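Local atomic coordinates of transcription termination factor FttA (Methanosarcina mazei, PDB entry 2XR1), a protein that probably terminates transcription genome-wide by cutting nascent RNA at the polymerase exit channel and degrading the released RNA 5'-3', in a nuclease centre that needs two zinc ions. Residues B[245-250]-B[419-424]; B[249-254]-B[274-279]; B[256-261]-B[301-306]. One frame throughout, in Å; residues are numbered along the deposited sequence.

In the fold
The three contacts form a chain of packing that runs outward from the zinc site. Contact 1 joins the metal-binding loop and helix 248-251 to the loop leading into helix 423-436. Contact 2, whose centre is about 8 Å away, shares Asp-249 and His-250 with it and sets that helix on helix 270-290. Contact 3, its centre about 12 Å from that of contact 2 and 20 Å from that of contact 1, packs helix 254-259 against helix 299-306. In sequence, contacts 2 and 3 interleave, whereas 419-424 comes much later, in the beta-CASP region inserted before the last part of the lactamase region. The zinc-bearing segment is thus held by its own domain and also meets the beta-CASP region.

Contact 1 of 3, residues B[245-250]-B[419-424]; sequences HAHLDH and FAVGRS. With ZN (zinc ion), chain E; ZN (zinc ion), chain F.
The His-x-His-x-Asp-His motif of the metallo-beta-lactamase superfamily meets the beta-CASP region here, where His-247 reaches the backbone of Val-421. Within the motif the labour is divided between two zinc ions. The first is bound by NE2 of His-245 at 2.2 Å and by ND1 of His-247 at 2.0 Å. The second is held by OD2 of Asp-249 and NE2 of His-250, each 2.1 Å from the metal. His-332 completes the first site, His-607 the second, and Asp-355 is a ligand of both.

With ND1 spent on zinc, the other nitrogen of the His-247 ring is used across the contact. NE2 donates to the carbonyl O of Val-421 over 3.2 Å, with an N-H...O angle of 146°. The oxygen lies at the ring edge, close to the imidazole plane, while the nitrogen stands tilted by 28° from the plane of the carbonyl. The ring gets there because CG sits beside the backbone N, anti to the carbonyl carbon (chi1 -80°), which swings the imidazole between metal and peptide. CA of Gly-422 also lies at this edge. CD2 of His-247 approaches CG1 of Val-421 at 4.3 Å, a loose apolar touch beside the polar one. Both segments are turning into helices: His-247 is the N-cap of helix 248-251, its O accepting from N of His-250 at 2.8 Å, and Gly-422 is the N-cap of helix 423-436.

Held at ND1 by a metal and at NE2 by a carbonyl, the imidazole has its rotation fixed. The Val-421 carbonyl therefore acts as a second-shell partner from the beta-CASP region, and by drawing on the NE2 proton it probably makes ND1 a somewhat stronger donor to zinc.

Contact 2 of 3, residues B[249-254]-B[274-279]; sequences DHQGLV and DLMVLL. With ZN (zinc ion), chain F.
Two turns in one side chain create this contact: Gln-251 places CG between its backbone N and carbonyl carbon (chi1 52°) and bends again at chi2 (80°), turning a face of its carboxamide to Met-276 and the NE2 end to Leu-279. Met-276 has CG anti to its own N (chi1 166°), which sets that methylene over a face of the amide, OE1 of Gln-251 lying 3.7 Å from CG of Met-276. The sulfur meets the root of the glutamine, SD of Met-276 being 3.9 Å from CB of Gln-251. At the other corner, NE2 of Gln-251 rests 3.6 Å from CB of Leu-279, the two chains crossing nearly at a right angle.

No hydrogen bond spans the two segments, yet the buried amide has partners at both ends: OE1 accepts from NE2 of Gln-280, and NE2 donates to the O of Ala-246 in the zinc-binding loop. These two bonds fix the rotation of the amide.

Gln-251 also starts a type I turn to Val-254, leading from helix 248-251 into helix 254-259. Helix 270-290 supports this corner on one side, while its Leu-278 packs on helices 146-157 and 451-460 and its Val-277 on helix 299-306.

Contact 3 of 3, residues B[256-261]-B[301-306]; sequences LLFKYG and VAKTLK
Aromatic packing dominates this contact, in which the ring of Phe-258 is pressed against the backbone and side chains of Lys-303 and Thr-304. A CH-pi interaction lies at its centre: CA of Thr-304 sits over one face, 4.2 Å from the centroid of the Phe-258 ring and 25° off its normal, displaced toward the rim. The O of Lys-303 lies over the same ring. Phe-258 points its CB at the partner helix; CG beside the backbone N (chi1 -73°) carries the ring to that helix, and chi2 of -82° turns a face to it. The ring has aromatic company too, meeting Tyr-262 edge-to-face and His-307 with the planes roughly midway between parallel and perpendicular.

Van der Waals contacts of the side chains fill in around this. OG1 of Thr-304 is 3.3 Å from CD2 of Phe-258, though its hydrogen bond goes to the O of Met-300 one turn back in its own helix. On the same side of the ring plane, by the CD1 rim, Lys-303 runs out extended and then bends at its last torsion, so that both its CG and its NZ lie 4.1 Å from CD1 of Phe-258.

Both helices belong to the alpha/beta layering of the metallo-beta-lactamase fold: helix 254-259 leads into strand 266-268 and helix 299-306 into strand 308-310, parallel neighbours at one margin of a mixed sheet. The contact thus packs together the helices that precede these two strands.

Backbone hydrogen bonds close the first helix just past the phenylalanine. Gly-261, with positive phi, is the C-prime residue of a Schellman motif, its N bonding to O of Phe-258 at 2.9 Å, while N of Tyr-262 reaches O of Leu-257.

Among charged groups, NZ of Lys-303 has a long, weak ion pair with Glu-263.

Contact 1 of 3, residues B[245-250]-B[419-424]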
ATOM      1  N   HIS B 245      19.240  -2.879 -13.763  1.00 24.23           N
ATOM      2  CA  HIS B 245      20.196  -2.594 -14.827  1.00 24.43           C
ATOM      3  C   HIS B 245      20.325  -1.086 -14.967  1.00 25.07           C
ATOM      4  O   HIS B 245      19.590  -0.342 -14.339  1.00 24.33           O
ATOM      5  CB  HIS B 245      19.827  -3.253 -16.177  1.00 24.19           C
ATOM      6  CG  HIS B 245      18.560  -2.755 -16.797  1.00 25.73           C
ATOM      7  ND1 HIS B 245      17.308  -3.041 -16.287  1.00 25.30           N
ATOM      8  CD2 HIS B 245      18.348  -2.021 -17.920  1.00 28.23           C
ATOM      9  CE1 HIS B 245      16.388  -2.494 -17.066  1.00 26.51           C
ATOM     10  NE2 HIS B 245      16.989  -1.892 -18.076  1.00 26.55           N
ATOM     11  N   ALA B 246      21.270  -0.651 -15.796  1.00 26.13           N
ATOM     12  CA  ALA B 246      21.729   0.731 -15.767  1.00 27.77           C
ATOM     13  C   ALA B 246      20.839   1.716 -16.459  1.00 28.55           C
ATOM     14  O   ALA B 246      21.088   2.887 -16.363  1.00 30.53           O
ATOM     15  CB  ALA B 246      23.124   0.842 -16.346  1.00 28.75           C
ATOM     16  N   HIS B 247      19.790   1.265 -17.141  1.00 28.27           N
ATOM     17  CA  HIS B 247      18.955   2.196 -17.892  1.00 28.99           C
ATOM     18  C   HIS B 247      18.337   3.269 -16.989  1.00 29.07           C
ATOM     19  O   HIS B 247      17.893   2.989 -15.885  1.00 27.41           O
ATOM     20  CB  HIS B 247      17.886   1.470 -18.684  1.00 28.19           C
ATOM     21  CG  HIS B 247      18.366   0.878 -19.971  1.00 27.65           C
ATOM     22  ND1 HIS B 247      17.813  -0.264 -20.507  1.00 26.81           N
ATOM     23  CD2 HIS B 247      19.311   1.285 -20.841  1.00 28.10           C
ATOM     24  CE1 HIS B 247      18.410  -0.536 -21.652  1.00 27.40           C
ATOM     25  NE2 HIS B 247      19.326   0.384 -21.872  1.00 27.90           N
ATOM     26  N   LEU B 248      18.331   4.497 -17.488  1.00 30.78           N
ATOM     27  CA  LEU B 248      17.780   5.615 -16.750  1.00 31.73           C
ATOM     28  C   LEU B 248      16.378   5.346 -16.212  1.00 31.02           C
ATOM     29  O   LEU B 248      16.098   5.687 -15.082  1.00 31.18           O
ATOM     30  CB  LEU B 248      17.838   6.899 -17.577  1.00 33.52           C
ATOM     31  CG  LEU B 248      19.184   7.595 -17.336  1.00 35.52           C
ATOM     32  CD1 LEU B 248      19.492   8.615 -18.401  1.00 39.23           C
ATOM     33  CD2 LEU B 248      19.284   8.189 -15.911  1.00 34.43           C
ATOM     34  N   ASP B 249      15.534   4.665 -16.992  1.00 30.94           N
ATOM     35  CA  ASP B 249      14.157   4.385 -16.599  1.00 29.86           C
ATOM     36  C   ASP B 249      14.117   3.360 -15.491  1.00 27.64           C
ATOM     37  O   ASP B 249      13.044   2.913 -15.170  1.00 27.09           O
ATOM     38  CB  ASP B 249      13.292   3.945 -17.820  1.00 29.99           C
ATOM     39  CG  ASP B 249      13.718   2.568 -18.435  1.00 31.16           C
ATOM     40  OD1 ASP B 249      14.895   2.451 -18.848  1.00 35.86           O
ATOM     41  OD2 ASP B 249      12.904   1.597 -18.546  1.00 28.89           O
ATOM     42  N   HIS B 250      15.274   2.943 -14.958  1.00 26.86           N
ATOM     43  CA  HIS B 250      15.341   2.048 -13.791  1.00 25.78           C
ATOM     44  C   HIS B 250      16.225   2.486 -12.585  1.00 26.62           C
ATOM     45  O   HIS B 250      16.055   1.966 -11.466  1.00 26.22           O
ATOM     46  CB  HIS B 250      15.819   0.681 -14.235  1.00 24.24           C
ATOM     47  CG  HIS B 250      14.910   0.026 -15.224  1.00 23.76           C
ATOM     48  ND1 HIS B 250      14.013  -0.968 -14.884  1.00 20.94           N
ATOM     49  CD2 HIS B 250      14.748   0.246 -16.543  1.00 24.03           C
ATOM     50  CE1 HIS B 250      13.342  -1.322 -15.963  1.00 24.53           C
ATOM     51  NE2 HIS B 250      13.758  -0.599 -16.982  1.00 23.94           N
ATOM     52  N   PHE B 419      20.647   4.568 -27.395  1.00 36.08           N
ATOM     53  CA  PHE B 419      21.054   4.854 -26.031  1.00 36.00           C
ATOM     54  C   PHE B 419      22.533   4.677 -25.904  1.00 35.39           C
ATOM     55  O   PHE B 419      23.133   3.972 -26.710  1.00 34.61           O
ATOM     56  CB  PHE B 419      20.283   3.940 -25.071  1.00 35.33           C
ATOM     57  CG  PHE B 419      18.822   4.237 -25.057  1.00 36.75           C
ATOM     58  CD1 PHE B 419      18.333   5.295 -24.310  1.00 39.53           C
ATOM     59  CD2 PHE B 419      17.952   3.515 -25.858  1.00 37.76           C
ATOM     60  CE1 PHE B 419      16.956   5.606 -24.327  1.00 40.89           C
ATOM     61  CE2 PHE B 419      16.601   3.805 -25.879  1.00 38.82           C
ATOM     62  CZ  PHE B 419      16.101   4.847 -25.108  1.00 39.85           C
ATOM     63  N   ALA B 420      23.127   5.348 -24.920  1.00 35.94           N
ATOM     64  CA  ALA B 420      24.545   5.170 -24.657  1.00 36.80           C
ATOM     65  C   ALA B 420      24.872   3.700 -24.516  1.00 36.72           C
ATOM     66  O   ALA B 420      25.850   3.224 -25.110  1.00 37.43           O
ATOM     67  CB  ALA B 420      24.958   5.893 -23.432  1.00 37.76           C
ATOM     68  N   VAL B 421      24.057   2.968 -23.751  1.00 35.97           N
ATOM     69  CA  VAL B 421      24.238   1.530 -23.627  1.00 35.23           C
ATOM     70  C   VAL B 421      22.960   0.821 -23.979  1.00 35.62           C
ATOM     71  O   VAL B 421      21.890   1.204 -23.525  1.00 36.13           O
ATOM     72  CB  VAL B 421      24.629   1.113 -22.192  1.00 35.19           C
ATOM     73  CG1 VAL B 421      23.615   1.590 -21.177  1.00 34.45           C
ATOM     74  CG2 VAL B 421      24.739  -0.362 -22.095  1.00 33.56           C
ATOM     75  N   GLY B 422      23.072  -0.251 -24.753  1.00 36.17           N
ATOM     76  CA  GLY B 422      21.915  -0.964 -25.236  1.00 35.75           C
ATOM     77  C   GLY B 422      21.951  -1.017 -26.756  1.00 36.53           C
ATOM     78  O   GLY B 422      22.680  -1.850 -27.358  1.00 38.35           O
ATOM     79  N   ARG B 423      21.221  -0.127 -27.404  1.00 35.58           N
ATOM     80  CA  ARG B 423      20.973  -0.321 -28.839  1.00 35.37           C
ATOM     81  C   ARG B 423      22.202   0.034 -29.662  1.00 36.01           C
ATOM     82  O   ARG B 423      22.424  -0.510 -30.732  1.00 36.69           O
ATOM     83  CB  ARG B 423      19.787   0.523 -29.287  1.00 35.92           C
ATOM     84  CG  ARG B 423      18.519   0.222 -28.548  1.00 33.97           C
ATOM     85  CD  ARG B 423      17.523   1.254 -28.772  1.00 34.65           C
ATOM     86  NE  ARG B 423      16.291   0.851 -28.110  1.00 35.49           N
ATOM     87  CZ  ARG B 423      15.098   1.371 -28.329  1.00 34.54           C
ATOM     88  NH1 ARG B 423      14.952   2.350 -29.205  1.00 37.10           N
ATOM     89  NH2 ARG B 423      14.057   0.900 -27.661  1.00 34.01           N
ATOM     90  N   SER B 424      23.014   0.933 -29.137  1.00 35.72           N
ATOM     91  CA  SER B 424      24.199   1.338 -29.807  1.00 36.22           C
ATOM     92  C   SER B 424      25.191   0.179 -29.966  1.00 36.73           C
ATOM     93  O   SER B 424      25.724  -0.054 -31.055  1.00 37.81           O
ATOM     94  CB  SER B 424      24.827   2.482 -29.036  1.00 36.90           C
ATOM     95  OG  SER B 424      25.104   2.098 -27.700  1.00 36.21           O
TER
HETATM   96 ZN    ZN E1638      16.171  -1.356 -20.034  1.00 34.99          ZN
HETATM   97 ZN    ZN F1639      13.245  -0.412 -19.049  1.00 35.44          ZN

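Contact 2 of 3, residues B[249-254]-B[274-279]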
ATOM      1  N   ASP B 249      15.534   4.665 -16.992  1.00 30.94           N
ATOM      2  CA  ASP B 249      14.157   4.385 -16.599  1.00 29.86           C
ATOM      3  C   ASP B 249      14.117   3.360 -15.491  1.00 27.64           C
ATOM      4  O   ASP B 249      13.044   2.913 -15.170  1.00 27.09           O
ATOM      5  CB  ASP B 249      13.292   3.945 -17.820  1.00 29.99           C
ATOM      6  CG  ASP B 249      13.718   2.568 -18.435  1.00 31.16           C
ATOM      7  OD1 ASP B 249      14.895   2.451 -18.848  1.00 35.86           O
ATOM      8  OD2 ASP B 249      12.904   1.597 -18.546  1.00 28.89           O
ATOM      9  N   HIS B 250      15.274   2.943 -14.958  1.00 26.86           N
ATOM     10  CA  HIS B 250      15.341   2.048 -13.791  1.00 25.78           C
ATOM     11  C   HIS B 250      16.225   2.486 -12.585  1.00 26.62           C
ATOM     12  O   HIS B 250      16.055   1.966 -11.466  1.00 26.22           O
ATOM     13  CB  HIS B 250      15.819   0.681 -14.235  1.00 24.24           C
ATOM     14  CG  HIS B 250      14.910   0.026 -15.224  1.00 23.76           C
ATOM     15  ND1 HIS B 250      14.013  -0.968 -14.884  1.00 20.94           N
ATOM     16  CD2 HIS B 250      14.748   0.246 -16.543  1.00 24.03           C
ATOM     17  CE1 HIS B 250      13.342  -1.322 -15.963  1.00 24.53           C
ATOM     18  NE2 HIS B 250      13.758  -0.599 -16.982  1.00 23.94           N
ATOM     19  N   GLN B 251      17.211   3.353 -12.840  1.00 27.76           N
ATOM     20  CA  GLN B 251      18.129   3.871 -11.824  1.00 28.03           C
ATOM     21  C   GLN B 251      18.108   5.407 -11.722  1.00 29.74           C
ATOM     22  O   GLN B 251      18.566   5.992 -10.736  1.00 30.55           O
ATOM     23  CB  GLN B 251      19.558   3.388 -12.085  1.00 27.84           C
ATOM     24  CG  GLN B 251      20.177   3.618 -13.527  1.00 28.29           C
ATOM     25  CD  GLN B 251      20.714   5.029 -13.771  1.00 30.45           C
ATOM     26  OE1 GLN B 251      20.680   5.892 -12.883  1.00 33.26           O
ATOM     27  NE2 GLN B 251      21.211   5.278 -14.972  1.00 31.90           N
ATOM     28  N   GLY B 252      17.554   6.067 -12.721  1.00 30.07           N
ATOM     29  CA  GLY B 252      17.715   7.504 -12.830  1.00 32.43           C
ATOM     30  C   GLY B 252      17.313   8.391 -11.660  1.00 33.24           C
ATOM     31  O   GLY B 252      17.816   9.488 -11.532  1.00 34.63           O
ATOM     32  N   LEU B 253      16.387   7.934 -10.824  1.00 32.55           N
ATOM     33  CA  LEU B 253      15.983   8.695  -9.660  1.00 33.63           C
ATOM     34  C   LEU B 253      16.469   8.076  -8.351  1.00 32.30           C
ATOM     35  O   LEU B 253      16.141   8.567  -7.266  1.00 33.99           O
ATOM     36  CB  LEU B 253      14.480   8.872  -9.638  1.00 34.52           C
ATOM     37  CG  LEU B 253      13.959   9.904 -10.666  1.00 37.00           C
ATOM     38  CD1 LEU B 253      12.449   9.919 -10.622  1.00 37.68           C
ATOM     39  CD2 LEU B 253      14.499  11.262 -10.414  1.00 38.72           C
ATOM     40  N   VAL B 254      17.336   7.083  -8.426  1.00 29.81           N
ATOM     41  CA  VAL B 254      17.918   6.575  -7.216  1.00 29.01           C
ATOM     42  C   VAL B 254      18.623   7.679  -6.420  1.00 32.04           C
ATOM     43  O   VAL B 254      18.545   7.679  -5.200  1.00 33.69           O
ATOM     44  CB  VAL B 254      18.864   5.411  -7.469  1.00 27.44           C
ATOM     45  CG1 VAL B 254      19.730   5.083  -6.179  1.00 24.77           C
ATOM     46  CG2 VAL B 254      18.053   4.217  -7.938  1.00 23.72           C
ATOM     47  N   ASP B 274      28.989   0.970 -12.811  1.00 35.54           N
ATOM     48  CA  ASP B 274      29.762   1.898 -13.639  1.00 36.98           C
ATOM     49  C   ASP B 274      28.891   2.677 -14.633  1.00 36.04           C
ATOM     50  O   ASP B 274      29.082   3.902 -14.809  1.00 36.72           O
ATOM     51  CB  ASP B 274      30.848   1.128 -14.373  1.00 38.20           C
ATOM     52  CG  ASP B 274      31.908   0.542 -13.421  1.00 41.40           C
ATOM     53  OD1 ASP B 274      31.959   0.944 -12.222  1.00 43.77           O
ATOM     54  OD2 ASP B 274      32.718  -0.311 -13.886  1.00 44.93           O
ATOM     55  N   LEU B 275      27.917   1.979 -15.253  1.00 33.44           N
ATOM     56  CA  LEU B 275      27.035   2.587 -16.234  1.00 32.36           C
ATOM     57  C   LEU B 275      26.128   3.585 -15.556  1.00 32.75           C
ATOM     58  O   LEU B 275      25.958   4.681 -16.058  1.00 34.49           O
ATOM     59  CB  LEU B 275      26.235   1.535 -16.981  1.00 30.52           C
ATOM     60  CG  LEU B 275      27.079   0.626 -17.878  1.00 29.24           C
ATOM     61  CD1 LEU B 275      26.373  -0.692 -18.289  1.00 20.96           C
ATOM     62  CD2 LEU B 275      27.573   1.448 -19.038  1.00 27.40           C
ATOM     63  N   MET B 276      25.598   3.225 -14.396  1.00 31.97           N
ATOM     64  CA  MET B 276      24.688   4.059 -13.644  1.00 32.54           C
ATOM     65  C   MET B 276      25.325   5.421 -13.333  1.00 34.99           C
ATOM     66  O   MET B 276      24.687   6.469 -13.471  1.00 36.29           O
ATOM     67  CB  MET B 276      24.330   3.356 -12.339  1.00 31.57           C
ATOM     68  CG  MET B 276      23.640   4.243 -11.299  1.00 34.64           C
ATOM     69  SD  MET B 276      22.881   3.212  -9.993  1.00 41.47           S
ATOM     70  CE  MET B 276      24.325   2.738  -9.022  1.00 36.37           C
ATOM     71  N   VAL B 277      26.580   5.413 -12.891  1.00 35.47           N
ATOM     72  CA  VAL B 277      27.262   6.672 -12.615  1.00 37.24           C
ATOM     73  C   VAL B 277      27.399   7.500 -13.903  1.00 37.87           C
ATOM     74  O   VAL B 277      27.154   8.712 -13.919  1.00 38.66           O
ATOM     75  CB  VAL B 277      28.651   6.428 -11.940  1.00 38.57           C
ATOM     76  CG1 VAL B 277      29.566   7.657 -12.033  1.00 39.48           C
ATOM     77  CG2 VAL B 277      28.427   6.030 -10.474  1.00 37.80           C
ATOM     78  N   LEU B 278      27.784   6.829 -14.977  1.00 37.22           N
ATOM     79  CA  LEU B 278      27.967   7.497 -16.271  1.00 38.54           C
ATOM     80  C   LEU B 278      26.685   8.136 -16.734  1.00 38.52           C
ATOM     81  O   LEU B 278      26.647   9.333 -17.061  1.00 40.48           O
ATOM     82  CB  LEU B 278      28.401   6.493 -17.330  1.00 37.96           C
ATOM     83  CG  LEU B 278      28.706   7.099 -18.686  1.00 38.55           C
ATOM     84  CD1 LEU B 278      29.897   8.004 -18.561  1.00 38.95           C
ATOM     85  CD2 LEU B 278      28.941   6.021 -19.681  1.00 35.90           C
ATOM     86  N   LEU B 279      25.627   7.335 -16.770  1.00 35.99           N
ATOM     87  CA  LEU B 279      24.357   7.836 -17.257  1.00 36.48           C
ATOM     88  C   LEU B 279      23.747   8.881 -16.342  1.00 37.20           C
ATOM     89  O   LEU B 279      23.121   9.789 -16.823  1.00 38.44           O
ATOM     90  CB  LEU B 279      23.356   6.707 -17.455  1.00 34.73           C
ATOM     91  CG  LEU B 279      23.681   5.673 -18.521  1.00 34.81           C
ATOM     92  CD1 LEU B 279      22.605   4.579 -18.504  1.00 32.62           C
ATOM     93  CD2 LEU B 279      23.862   6.345 -19.889  1.00 35.91           C
TER
HETATM   94 ZN    ZN F1639      13.245  -0.412 -19.049  1.00 35.44          ZN

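Contact 3 of 3, residues B[256-261]-B[301-306]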
ATOM      1  N   LEU B 256      17.589  10.640  -6.136  1.00 38.01           N
ATOM      2  CA  LEU B 256      16.557  11.456  -5.495  1.00 39.96           C
ATOM      3  C   LEU B 256      16.196  10.851  -4.137  1.00 40.18           C
ATOM      4  O   LEU B 256      15.887  11.561  -3.189  1.00 40.78           O
ATOM      5  CB  LEU B 256      15.309  11.505  -6.382  1.00 39.84           C
ATOM      6  CG  LEU B 256      14.178  12.475  -6.044  1.00 41.08           C
ATOM      7  CD1 LEU B 256      14.667  13.887  -5.943  1.00 42.48           C
ATOM      8  CD2 LEU B 256      13.143  12.378  -7.082  1.00 37.33           C
ATOM      9  N   LEU B 257      16.235   9.511  -4.053  1.00 38.81           N
ATOM     10  CA  LEU B 257      16.045   8.821  -2.766  1.00 38.98           C
ATOM     11  C   LEU B 257      17.023   9.349  -1.736  1.00 40.90           C
ATOM     12  O   LEU B 257      16.641   9.644  -0.604  1.00 42.79           O
ATOM     13  CB  LEU B 257      16.220   7.311  -2.895  1.00 36.62           C
ATOM     14  CG  LEU B 257      15.184   6.635  -3.800  1.00 35.37           C
ATOM     15  CD1 LEU B 257      15.431   5.151  -4.006  1.00 30.26           C
ATOM     16  CD2 LEU B 257      13.784   6.855  -3.254  1.00 35.40           C
ATOM     17  N   PHE B 258      18.277   9.503  -2.127  1.00 41.06           N
ATOM     18  CA  PHE B 258      19.273  10.036  -1.197  1.00 43.07           C
ATOM     19  C   PHE B 258      19.015  11.520  -0.854  1.00 46.24           C
ATOM     20  O   PHE B 258      19.165  11.950   0.294  1.00 47.89           O
ATOM     21  CB  PHE B 258      20.674   9.785  -1.746  1.00 42.51           C
ATOM     22  CG  PHE B 258      21.088   8.359  -1.645  1.00 39.84           C
ATOM     23  CD1 PHE B 258      21.582   7.855  -0.469  1.00 40.36           C
ATOM     24  CD2 PHE B 258      20.948   7.525  -2.696  1.00 36.81           C
ATOM     25  CE1 PHE B 258      21.947   6.569  -0.372  1.00 37.80           C
ATOM     26  CE2 PHE B 258      21.309   6.204  -2.591  1.00 35.88           C
ATOM     27  CZ  PHE B 258      21.796   5.732  -1.436  1.00 36.29           C
ATOM     28  N   LYS B 259      18.602  12.289  -1.847  1.00 47.07           N
ATOM     29  CA  LYS B 259      18.289  13.675  -1.609  1.00 50.60           C
ATOM     30  C   LYS B 259      17.232  13.798  -0.518  1.00 51.60           C
ATOM     31  O   LYS B 259      17.255  14.725   0.278  1.00 54.57           O
ATOM     32  CB  LYS B 259      17.780  14.332  -2.882  1.00 51.09           C
ATOM     33  CG  LYS B 259      17.511  15.820  -2.737  1.00 54.75           C
ATOM     34  CD  LYS B 259      17.120  16.444  -4.092  1.00 56.13           C
ATOM     35  CE  LYS B 259      16.661  17.896  -3.974  1.00 59.67           C
ATOM     36  NZ  LYS B 259      17.028  18.610  -5.239  1.00 61.29           N
ATOM     37  N   TYR B 260      16.312  12.854  -0.504  1.00 49.73           N
ATOM     38  CA  TYR B 260      15.211  12.837   0.434  1.00 50.65           C
ATOM     39  C   TYR B 260      15.491  12.042   1.706  1.00 50.24           C
ATOM     40  O   TYR B 260      14.548  11.715   2.432  1.00 51.02           O
ATOM     41  CB  TYR B 260      13.973  12.222  -0.252  1.00 48.97           C
ATOM     42  CG  TYR B 260      13.344  13.056  -1.346  1.00 50.92           C
ATOM     43  CD1 TYR B 260      13.455  14.456  -1.368  1.00 56.60           C
ATOM     44  CD2 TYR B 260      12.604  12.449  -2.342  1.00 50.41           C
ATOM     45  CE1 TYR B 260      12.871  15.202  -2.373  1.00 59.50           C
ATOM     46  CE2 TYR B 260      12.018  13.174  -3.346  1.00 53.17           C
ATOM     47  CZ  TYR B 260      12.157  14.537  -3.371  1.00 58.71           C
ATOM     48  OH  TYR B 260      11.548  15.241  -4.383  1.00 64.19           O
ATOM     49  N   GLY B 261      16.751  11.690   1.961  1.00 49.41           N
ATOM     50  CA  GLY B 261      17.156  11.129   3.267  1.00 49.53           C
ATOM     51  C   GLY B 261      17.316   9.615   3.407  1.00 46.76           C
ATOM     52  O   GLY B 261      17.399   9.110   4.517  1.00 47.17           O
ATOM     53  N   VAL B 301      24.862  11.945  -6.738  1.00 43.38           N
ATOM     54  CA  VAL B 301      25.414  10.796  -7.476  1.00 41.38           C
ATOM     55  C   VAL B 301      26.595  10.264  -6.656  1.00 41.36           C
ATOM     56  O   VAL B 301      26.709   9.084  -6.438  1.00 40.58           O
ATOM     57  CB  VAL B 301      25.847  11.201  -8.911  1.00 42.31           C
ATOM     58  CG1 VAL B 301      26.454  10.019  -9.674  1.00 40.88           C
ATOM     59  CG2 VAL B 301      24.665  11.762  -9.664  1.00 40.44           C
ATOM     60  N   ALA B 302      27.424  11.148  -6.139  1.00 43.33           N
ATOM     61  CA  ALA B 302      28.506  10.728  -5.248  1.00 44.05           C
ATOM     62  C   ALA B 302      27.996   9.935  -4.036  1.00 43.04           C
ATOM     63  O   ALA B 302      28.534   8.861  -3.675  1.00 41.62           O
ATOM     64  CB  ALA B 302      29.318  11.922  -4.793  1.00 46.47           C
ATOM     65  N   LYS B 303      26.944  10.454  -3.422  1.00 43.49           N
ATOM     66  CA  LYS B 303      26.369   9.809  -2.265  1.00 43.30           C
ATOM     67  C   LYS B 303      25.804   8.436  -2.613  1.00 40.40           C
ATOM     68  O   LYS B 303      25.921   7.506  -1.818  1.00 39.80           O
ATOM     69  CB  LYS B 303      25.274  10.684  -1.668  1.00 44.85           C
ATOM     70  CG  LYS B 303      24.874  10.266  -0.254  1.00 47.50           C
ATOM     71  CD  LYS B 303      24.080  11.355   0.455  1.00 52.88           C
ATOM     72  CE  LYS B 303      24.056  11.164   1.974  1.00 56.49           C
ATOM     73  NZ  LYS B 303      23.778   9.746   2.386  1.00 54.80           N
ATOM     74  N   THR B 304      25.192   8.301  -3.792  1.00 38.66           N
ATOM     75  CA  THR B 304      24.665   7.026  -4.211  1.00 36.18           C
ATOM     76  C   THR B 304      25.790   6.020  -4.440  1.00 36.39           C
ATOM     77  O   THR B 304      25.610   4.814  -4.159  1.00 35.46           O
ATOM     78  CB  THR B 304      23.907   7.140  -5.540  1.00 35.43           C
ATOM     79  OG1 THR B 304      22.803   8.023  -5.370  1.00 36.43           O
ATOM     80  CG2 THR B 304      23.414   5.803  -6.030  1.00 30.62           C
ATOM     81  N   LEU B 305      26.912   6.486  -4.998  1.00 36.88           N
ATOM     82  CA  LEU B 305      28.017   5.588  -5.291  1.00 36.57           C
ATOM     83  C   LEU B 305      28.671   5.103  -3.990  1.00 38.04           C
ATOM     84  O   LEU B 305      29.075   3.960  -3.896  1.00 37.36           O
ATOM     85  CB  LEU B 305      29.035   6.280  -6.200  1.00 37.74           C
ATOM     86  CG  LEU B 305      30.325   5.571  -6.593  1.00 36.67           C
ATOM     87  CD1 LEU B 305      30.041   4.291  -7.343  1.00 29.86           C
ATOM     88  CD2 LEU B 305      31.185   6.526  -7.436  1.00 37.78           C
ATOM     89  N   LYS B 306      28.775   5.974  -2.987  1.00 40.23           N
ATOM     90  CA  LYS B 306      29.326   5.598  -1.676  1.00 41.09           C
ATOM     91  C   LYS B 306      28.465   4.549  -1.017  1.00 39.15           C
ATOM     92  O   LYS B 306      28.915   3.827  -0.132  1.00 39.74           O
ATOM     93  CB  LYS B 306      29.383   6.798  -0.731  1.00 43.58           C
ATOM     94  CG  LYS B 306      30.549   7.664  -0.958  1.00 48.06           C
ATOM     95  CD  LYS B 306      30.705   8.737   0.122  1.00 53.33           C
ATOM     96  CE  LYS B 306      29.886   9.998  -0.182  1.00 55.36           C
ATOM     97  NZ  LYS B 306      30.510  11.200   0.361  1.00 57.89           N
TER